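Local coordinates for uncharacterized protein (Bacteroides ovatus CL02T12C04, PDB 6PTM) that probably acts as an exo-carrageenase of glycoside hydrolase family 42, trimming sugar units from the ends of carrageenan chains, at residues A[193-198]-A[228-233]; A[692-697]-A[717-722]. All blocks are in the same frame, centred on the assembly; numbering follows the deposited sequence.

In the fold
The two contacts show how chemistry follows place in a fold. Contact 1 is mostly buried and joins neighbouring parallel strands, 192-197 and 225-230, of one beta-alpha-beta unit, so main-chain bonds lead and side-chain polar bonds gather toward the C-terminal ends of the strands. Contact 2 lies in the C-terminal beta domain, partly buried, and joins strands of two different sheets, 694-700 and 718-725; side chains alone meet there, nearly all of them apolar. The centres of contact 1 and contact 2 are about 47 Å apart, on opposite sides of the chain's centre. Nearest atoms of contact 1 and contact 2 are about 30 Å apart, and the two share no strand. Each has an ethanediol molecule beside it.

Contact 1 of 2, residues A[193-198]-A[228-233]; sequences GFFMTN and FLNHSN. With EDO (1,2-ethanediol), chain B.
Thr-197 and Asn-230 join two parallel strands toward their C-terminal ends through a hydrogen bond, Thr-197 OG1 giving its proton to Asn-230 OD1 at 2.7 Å. The hydroxyl stands above the amide carbonyl plane, whereas the backbone N of Asn-233 reaches the same OD1 in that plane, on a lone pair, at 3.2 Å. This second bond closes an Asx motif. At the other end of the amide Asn-230 ND2 donates to Ser-232 OG at 2.8 Å, and these protein bonds fix the flat group in rotation; ND2 also donates to O1 of an ethanediol, probably from the crystallisation liquor. Nearby, a water accepts from both N and ND2 of Asn-198 and lies within hydrogen-bonding distance of Asn-230 O and Asn-233 O; ND2 also bonds to Asn-267 of helix 261-278.

Backbone bonds continue the link along the strands. Phe-228 N donates to Phe-194 O, Met-196 N to Phe-228 O at 3.0 Å, and Asn-230 N to Met-196 O at 2.9 Å, the alternation of a parallel ladder.

On the face shared with Thr-197 and Asn-230, the rings of Phe-195 and Phe-228 lie side by side with planes 35° apart, CD2 of Phe-195 3.6 Å from CD1 of Phe-228. With CG anti to the backbone N (chi1 173°), the Phe-195 ring carries its CZ to within 3.5 Å of Asn-230 CB. On the other face Met-196 CE meets Leu-229 CD1.

Three protein groups thus hold the Asn-230 amide, tying together strands whose linkage through helix 210-218 is consistent with the (beta/alpha)8 barrel of family 42.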
ATOM      1  N   GLY A 193      10.721 -12.902 -11.482  1.00 19.81           N
ATOM      2  CA  GLY A 193       9.557 -13.630 -10.969  1.00 18.28           C
ATOM      3  C   GLY A 193       9.060 -14.662 -11.947  1.00 19.34           C
ATOM      4  O   GLY A 193       9.756 -14.974 -12.938  1.00 16.66           O
ATOM      5  N   PHE A 194       7.924 -15.248 -11.613  1.00 17.88           N
ATOM      6  CA  PHE A 194       7.344 -16.386 -12.347  1.00 18.75           C
ATOM      7  C   PHE A 194       5.824 -16.300 -12.213  1.00 19.30           C
ATOM      8  O   PHE A 194       5.329 -15.961 -11.129  1.00 18.44           O
ATOM      9  CB  PHE A 194       7.924 -17.709 -11.847  1.00 20.31           C
ATOM     10  CG  PHE A 194       7.492 -18.846 -12.730  1.00 20.67           C
ATOM     11  CD1 PHE A 194       8.094 -19.042 -13.964  1.00 23.59           C
ATOM     12  CD2 PHE A 194       6.442 -19.676 -12.368  1.00 22.57           C
ATOM     13  CE1 PHE A 194       7.650 -20.052 -14.816  1.00 24.47           C
ATOM     14  CE2 PHE A 194       6.017 -20.697 -13.215  1.00 23.87           C
ATOM     15  CZ  PHE A 194       6.629 -20.892 -14.433  1.00 21.88           C
ATOM     16  N   PHE A 195       5.116 -16.497 -13.324  1.00 19.61           N
ATOM     17  CA  PHE A 195       3.634 -16.452 -13.396  1.00 20.32           C
ATOM     18  C   PHE A 195       3.131 -17.881 -13.562  1.00 19.32           C
ATOM     19  O   PHE A 195       3.653 -18.589 -14.404  1.00 18.31           O
ATOM     20  CB  PHE A 195       3.184 -15.617 -14.592  1.00 21.27           C
ATOM     21  CG  PHE A 195       1.702 -15.657 -14.840  1.00 22.78           C
ATOM     22  CD1 PHE A 195       1.148 -16.566 -15.732  1.00 26.00           C
ATOM     23  CD2 PHE A 195       0.857 -14.785 -14.178  1.00 23.72           C
ATOM     24  CE1 PHE A 195      -0.222 -16.591 -15.951  1.00 26.29           C
ATOM     25  CE2 PHE A 195      -0.506 -14.797 -14.411  1.00 24.39           C
ATOM     26  CZ  PHE A 195      -1.046 -15.714 -15.283  1.00 26.70           C
ATOM     27  N   MET A 196       2.131 -18.289 -12.804  1.00 19.30           N
ATOM     28  CA  MET A 196       1.430 -19.558 -13.101  1.00 19.24           C
ATOM     29  C   MET A 196      -0.057 -19.419 -12.786  1.00 18.32           C
ATOM     30  O   MET A 196      -0.451 -18.426 -12.164  1.00 15.81           O
ATOM     31  CB  MET A 196       2.032 -20.719 -12.312  1.00 20.74           C
ATOM     32  CG  MET A 196       2.027 -20.512 -10.840  1.00 20.47           C
ATOM     33  SD  MET A 196       2.923 -21.914 -10.159  1.00 23.87           S
ATOM     34  CE  MET A 196       2.704 -21.523  -8.423  1.00 22.12           C
ATOM     35  N   THR A 197      -0.834 -20.397 -13.244  1.00 18.26           N
ATOM     36  CA  THR A 197      -2.306 -20.416 -13.208  1.00 18.66           C
ATOM     37  C   THR A 197      -2.758 -21.856 -12.979  1.00 18.76           C
ATOM     38  O   THR A 197      -2.071 -22.813 -13.462  1.00 15.81           O
ATOM     39  CB  THR A 197      -2.874 -19.793 -14.492  1.00 20.37           C
ATOM     40  OG1 THR A 197      -4.282 -19.892 -14.366  1.00 20.69           O
ATOM     41  CG2 THR A 197      -2.418 -20.463 -15.768  1.00 21.46           C
ATOM     42  N   ASN A 198      -3.894 -22.025 -12.302  1.00 16.77           N
ATOM     43  CA  ASN A 198      -4.475 -23.375 -12.180  1.00 17.25           C
ATOM     44  C   ASN A 198      -4.736 -23.970 -13.575  1.00 16.22           C
ATOM     45  O   ASN A 198      -4.790 -25.179 -13.669  1.00 15.43           O
ATOM     46  CB  ASN A 198      -5.685 -23.364 -11.265  1.00 18.24           C
ATOM     47  CG  ASN A 198      -5.264 -23.091  -9.841  1.00 17.58           C
ATOM     48  OD1 ASN A 198      -4.595 -23.906  -9.226  1.00 19.42           O
ATOM     49  ND2 ASN A 198      -5.676 -21.966  -9.317  1.00 15.49           N
ATOM     50  N   PHE A 228       3.673 -15.143  -9.057  1.00 14.87           N
ATOM     51  CA  PHE A 228       2.295 -14.608  -9.221  1.00 14.72           C
ATOM     52  C   PHE A 228       1.358 -15.794  -9.421  1.00 15.11           C
ATOM     53  O   PHE A 228       1.477 -16.458 -10.472  1.00 15.58           O
ATOM     54  CB  PHE A 228       2.287 -13.659 -10.411  1.00 15.92           C
ATOM     55  CG  PHE A 228       1.025 -12.860 -10.601  1.00 16.41           C
ATOM     56  CD1 PHE A 228      -0.147 -13.456 -11.029  1.00 16.74           C
ATOM     57  CD2 PHE A 228       1.033 -11.487 -10.432  1.00 18.64           C
ATOM     58  CE1 PHE A 228      -1.296 -12.699 -11.205  1.00 18.10           C
ATOM     59  CE2 PHE A 228      -0.108 -10.728 -10.669  1.00 17.35           C
ATOM     60  CZ  PHE A 228      -1.262 -11.336 -11.060  1.00 17.15           C
ATOM     61  N   LEU A 229       0.455 -16.061  -8.472  1.00 14.88           N
ATOM     62  CA  LEU A 229      -0.597 -17.091  -8.654  1.00 16.29           C
ATOM     63  C   LEU A 229      -1.838 -16.436  -9.241  1.00 16.36           C
ATOM     64  O   LEU A 229      -2.438 -15.568  -8.553  1.00 16.34           O
ATOM     65  CB  LEU A 229      -0.933 -17.754  -7.324  1.00 17.47           C
ATOM     66  CG  LEU A 229      -0.012 -18.894  -6.920  1.00 20.05           C
ATOM     67  CD1 LEU A 229       1.328 -18.340  -6.493  1.00 20.62           C
ATOM     68  CD2 LEU A 229      -0.653 -19.746  -5.802  1.00 20.14           C
ATOM     69  N   ASN A 230      -2.198 -16.848 -10.455  1.00 15.73           N
ATOM     70  CA  ASN A 230      -3.433 -16.446 -11.168  1.00 15.63           C
ATOM     71  C   ASN A 230      -4.588 -17.338 -10.736  1.00 15.83           C
ATOM     72  O   ASN A 230      -4.359 -18.558 -10.578  1.00 14.68           O
ATOM     73  CB  ASN A 230      -3.294 -16.556 -12.680  1.00 16.65           C
ATOM     74  CG  ASN A 230      -4.645 -16.526 -13.360  1.00 18.11           C
ATOM     75  OD1 ASN A 230      -5.310 -17.572 -13.454  1.00 16.82           O
ATOM     76  ND2 ASN A 230      -5.040 -15.331 -13.803  1.00 16.04           N
ATOM     77  N   HIS A 231      -5.769 -16.744 -10.541  1.00 16.12           N
ATOM     78  CA  HIS A 231      -6.995 -17.469 -10.112  1.00 18.57           C
ATOM     79  C   HIS A 231      -8.190 -17.180 -11.030  1.00 18.54           C
ATOM     80  O   HIS A 231      -9.282 -17.664 -10.693  1.00 21.73           O
ATOM     81  CB  HIS A 231      -7.296 -17.168  -8.634  1.00 18.88           C
ATOM     82  CG  HIS A 231      -6.262 -17.697  -7.699  1.00 17.81           C
ATOM     83  ND1 HIS A 231      -6.176 -19.029  -7.391  1.00 18.67           N
ATOM     84  CD2 HIS A 231      -5.257 -17.082  -7.027  1.00 18.92           C
ATOM     85  CE1 HIS A 231      -5.161 -19.215  -6.551  1.00 18.14           C
ATOM     86  NE2 HIS A 231      -4.583 -18.029  -6.305  1.00 16.39           N
ATOM     87  N   SER A 232      -8.038 -16.402 -12.105  1.00 16.94           N
ATOM     88  CA  SER A 232      -9.156 -16.071 -13.030  1.00 18.03           C
ATOM     89  C   SER A 232      -9.383 -17.187 -14.053  1.00 19.92           C
ATOM     90  O   SER A 232     -10.462 -17.236 -14.606  1.00 21.95           O
ATOM     91  CB  SER A 232      -8.925 -14.773 -13.724  1.00 17.08           C
ATOM     92  OG  SER A 232      -7.758 -14.838 -14.495  1.00 16.96           O
ATOM     93  N   ASN A 233      -8.395 -18.048 -14.266  1.00 20.61           N
ATOM     94  CA  ASN A 233      -8.381 -19.036 -15.367  1.00 22.35           C
ATOM     95  C   ASN A 233      -8.330 -20.420 -14.725  1.00 21.61           C
ATOM     96  O   ASN A 233      -7.237 -20.859 -14.336  1.00 22.11           O
ATOM     97  CB  ASN A 233      -7.214 -18.752 -16.329  1.00 26.25           C
ATOM     98  CG  ASN A 233      -7.262 -19.605 -17.588  1.00 31.92           C
ATOM     99  OD1 ASN A 233      -8.159 -20.441 -17.755  1.00 32.59           O
ATOM    100  ND2 ASN A 233      -6.281 -19.432 -18.473  1.00 36.31           N
TER
HETATM  101  C1  EDO B 801      -3.897 -11.680 -13.752  1.00 18.96           C
HETATM  102  O1  EDO B 801      -3.437 -13.018 -13.894  1.00 19.93           O
HETATM  103  C2  EDO B 801      -4.857 -11.620 -12.619  1.00 18.88           C
HETATM  104  O2  EDO B 801      -6.031 -12.422 -12.788  1.00 17.09           O
HETATM  105  O   HOH W   1      -6.120 -20.332 -11.874  1.00 20.52           O

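Contact 2 of 2, residues A[692-697]-A[717-722]; sequences PMISIA and NKYIVN. With EDO (1,2-ethanediol), chain E.
Met-693 crosses the Tyr-719 ring while its backbone N donates to O2 of an ethanediol at 3.0 Å, the bond fairly straight at 158°. The diol, probably from the crystallisation liquor, also lays its C2 near the tyrosine, 3.7 Å from Tyr-719 CD1. Met-693 CB sits over one face of the ring, offset toward its rim and 3.5 Å from Tyr-719 CE1, making a CH-pi contact. The methionine chain then bends at both chi2 and chi3, and its end leads away from the opposite strand.

Deeper in, Ile-694 CG1 touches two residues of the other strand, at 4.1 Å from both Tyr-719 CB and Val-721 CG2. With CG1 anti to its carbonyl carbon (chi1 -57°), this branch faces both neighbours. Ile-696 CD1 and Val-721 CG1 meet tip to tip at 3.9 Å. Val-770 of strand 765-772 and Met-735 of strand 731-737 also touch Ile-694.

The strand segments run 9.8 Å apart at closest approach, their directions 30° apart, and side chains alone bridge that distance. Alternate residues, Ile-694 and Ile-696 from one sheet, Tyr-719 and Val-721 from the other, point inward: the face-to-face packing of two antiparallel sheets in a beta sandwich.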
ATOM      1  N   PRO A 692       7.671  15.352  20.174  1.00 17.26           N
ATOM      2  CA  PRO A 692       8.872  15.659  19.413  1.00 19.29           C
ATOM      3  C   PRO A 692       9.762  16.741  20.062  1.00 19.38           C
ATOM      4  O   PRO A 692       9.253  17.651  20.717  1.00 19.67           O
ATOM      5  CB  PRO A 692       8.312  16.147  18.070  1.00 18.29           C
ATOM      6  CG  PRO A 692       6.950  15.512  17.989  1.00 17.61           C
ATOM      7  CD  PRO A 692       6.444  15.629  19.411  1.00 18.82           C
ATOM      8  N   MET A 693      11.065  16.638  19.817  1.00 19.88           N
ATOM      9  CA  MET A 693      12.085  17.564  20.365  1.00 22.19           C
ATOM     10  C   MET A 693      12.108  18.865  19.551  1.00 20.31           C
ATOM     11  O   MET A 693      12.635  19.855  20.069  1.00 19.35           O
ATOM     12  CB  MET A 693      13.464  16.909  20.347  1.00 28.36           C
ATOM     13  CG  MET A 693      13.631  15.829  21.393  1.00 31.23           C
ATOM     14  SD  MET A 693      13.654  16.575  23.045  1.00 44.28           S
ATOM     15  CE  MET A 693      12.075  16.001  23.658  1.00 42.33           C
ATOM     16  N   ILE A 694      11.550  18.865  18.342  1.00 18.52           N
ATOM     17  CA  ILE A 694      11.353  20.058  17.474  1.00 18.80           C
ATOM     18  C   ILE A 694       9.834  20.264  17.418  1.00 20.74           C
ATOM     19  O   ILE A 694       9.099  19.256  17.196  1.00 21.00           O
ATOM     20  CB  ILE A 694      11.969  19.874  16.067  1.00 19.48           C
ATOM     21  CG1 ILE A 694      13.467  19.536  16.073  1.00 22.07           C
ATOM     22  CG2 ILE A 694      11.703  21.069  15.181  1.00 19.83           C
ATOM     23  CD1 ILE A 694      14.342  20.534  16.812  1.00 23.62           C
ATOM     24  N   SER A 695       9.360  21.496  17.630  1.00 18.25           N
ATOM     25  CA  SER A 695       7.933  21.865  17.517  1.00 17.74           C
ATOM     26  C   SER A 695       7.704  22.519  16.174  1.00 17.22           C
ATOM     27  O   SER A 695       8.535  23.362  15.765  1.00 18.95           O
ATOM     28  CB  SER A 695       7.497  22.758  18.622  1.00 18.71           C
ATOM     29  OG  SER A 695       7.747  22.065  19.819  1.00 22.35           O
ATOM     30  N   ILE A 696       6.609  22.149  15.526  1.00 16.54           N
ATOM     31  CA  ILE A 696       6.226  22.734  14.211  1.00 17.21           C
ATOM     32  C   ILE A 696       4.797  23.276  14.273  1.00 16.38           C
ATOM     33  O   ILE A 696       3.902  22.619  14.801  1.00 16.10           O
ATOM     34  CB  ILE A 696       6.441  21.733  13.063  1.00 16.96           C
ATOM     35  CG1 ILE A 696       7.886  21.227  13.071  1.00 18.76           C
ATOM     36  CG2 ILE A 696       6.052  22.373  11.749  1.00 18.87           C
ATOM     37  CD1 ILE A 696       8.314  20.506  11.833  1.00 18.98           C
ATOM     38  N   ALA A 697       4.634  24.482  13.744  1.00 17.46           N
ATOM     39  CA  ALA A 697       3.337  25.105  13.440  1.00 17.27           C
ATOM     40  C   ALA A 697       3.248  25.288  11.923  1.00 16.20           C
ATOM     41  O   ALA A 697       4.229  25.683  11.286  1.00 16.28           O
ATOM     42  CB  ALA A 697       3.218  26.436  14.160  1.00 18.43           C
ATOM     43  N   ASN A 717      22.453  16.698  20.093  1.00 27.77           N
ATOM     44  CA  ASN A 717      21.738  17.988  19.915  1.00 31.00           C
ATOM     45  C   ASN A 717      21.352  18.179  18.441  1.00 26.99           C
ATOM     46  O   ASN A 717      21.183  19.333  18.038  1.00 21.76           O
ATOM     47  CB  ASN A 717      22.558  19.139  20.523  1.00 34.10           C
ATOM     48  CG  ASN A 717      22.262  19.418  21.991  1.00 42.20           C
ATOM     49  OD1 ASN A 717      21.177  19.138  22.528  1.00 43.94           O
ATOM     50  ND2 ASN A 717      23.225  20.030  22.657  1.00 47.30           N
ATOM     51  N   LYS A 718      21.158  17.089  17.686  1.00 25.06           N
ATOM     52  CA  LYS A 718      20.831  17.162  16.250  1.00 21.96           C
ATOM     53  C   LYS A 718      19.691  16.214  15.940  1.00 19.43           C
ATOM     54  O   LYS A 718      19.719  15.077  16.421  1.00 19.29           O
ATOM     55  CB  LYS A 718      22.025  16.808  15.375  1.00 26.81           C
ATOM     56  CG  LYS A 718      23.200  17.770  15.418  1.00 29.33           C
ATOM     57  CD  LYS A 718      24.277  17.376  14.437  1.00 34.32           C
ATOM     58  CE  LYS A 718      25.599  18.067  14.672  1.00 38.64           C
ATOM     59  NZ  LYS A 718      26.206  17.566  15.925  1.00 45.49           N
ATOM     60  N   TYR A 719      18.757  16.690  15.126  1.00 16.58           N
ATOM     61  CA  TYR A 719      17.474  16.030  14.830  1.00 15.93           C
ATOM     62  C   TYR A 719      17.291  16.013  13.314  1.00 14.68           C
ATOM     63  O   TYR A 719      17.717  16.953  12.639  1.00 15.05           O
ATOM     64  CB  TYR A 719      16.345  16.720  15.593  1.00 16.38           C
ATOM     65  CG  TYR A 719      16.527  16.604  17.085  1.00 18.47           C
ATOM     66  CD1 TYR A 719      16.132  15.468  17.768  1.00 17.20           C
ATOM     67  CD2 TYR A 719      17.233  17.575  17.793  1.00 19.88           C
ATOM     68  CE1 TYR A 719      16.350  15.334  19.125  1.00 18.34           C
ATOM     69  CE2 TYR A 719      17.471  17.447  19.152  1.00 20.41           C
ATOM     70  CZ  TYR A 719      17.046  16.315  19.812  1.00 20.01           C
ATOM     71  OH  TYR A 719      17.274  16.205  21.144  1.00 19.84           O
ATOM     72  N   ILE A 720      16.661  14.967  12.812  1.00 13.14           N
ATOM     73  CA  ILE A 720      16.285  14.850  11.373  1.00 14.65           C
ATOM     74  C   ILE A 720      14.784  15.068  11.302  1.00 13.37           C
ATOM     75  O   ILE A 720      14.051  14.375  12.009  1.00 15.00           O
ATOM     76  CB  ILE A 720      16.714  13.522  10.725  1.00 13.18           C
ATOM     77  CG1 ILE A 720      18.184  13.186  10.995  1.00 14.12           C
ATOM     78  CG2 ILE A 720      16.394  13.565   9.249  1.00 13.04           C
ATOM     79  CD1 ILE A 720      19.184  14.229  10.536  1.00 14.16           C
ATOM     80  N   VAL A 721      14.373  16.087  10.574  1.00 14.22           N
ATOM     81  CA  VAL A 721      12.930  16.455  10.477  1.00 13.90           C
ATOM     82  C   VAL A 721      12.444  16.076   9.086  1.00 14.05           C
ATOM     83  O   VAL A 721      13.086  16.485   8.110  1.00 15.23           O
ATOM     84  CB  VAL A 721      12.714  17.949  10.738  1.00 14.45           C
ATOM     85  CG1 VAL A 721      11.250  18.330  10.588  1.00 13.85           C
ATOM     86  CG2 VAL A 721      13.262  18.350  12.103  1.00 14.64           C
ATOM     87  N   ASN A 722      11.363  15.312   9.001  1.00 14.79           N
ATOM     88  CA  ASN A 722      10.749  14.900   7.726  1.00 13.53           C
ATOM     89  C   ASN A 722       9.418  15.641   7.604  1.00 13.16           C
ATOM     90  O   ASN A 722       8.618  15.578   8.559  1.00 11.78           O
ATOM     91  CB  ASN A 722      10.548  13.392   7.706  1.00 14.13           C
ATOM     92  CG  ASN A 722       9.872  12.945   6.428  1.00 14.75           C
ATOM     93  OD1 ASN A 722      10.510  12.917   5.390  1.00 14.08           O
ATOM     94  ND2 ASN A 722       8.571  12.719   6.487  1.00 15.44           N
TER
HETATM   95  C1  EDO E 804      13.319  12.155  19.324  1.00 31.47           C
HETATM   96  O1  EDO E 804      12.672  11.223  18.476  1.00 35.76           O
HETATM   97  C2  EDO E 804      13.144  13.510  18.750  1.00 29.46           C
HETATM   98  O2  EDO E 804      11.804  13.971  18.651  1.00 23.20           O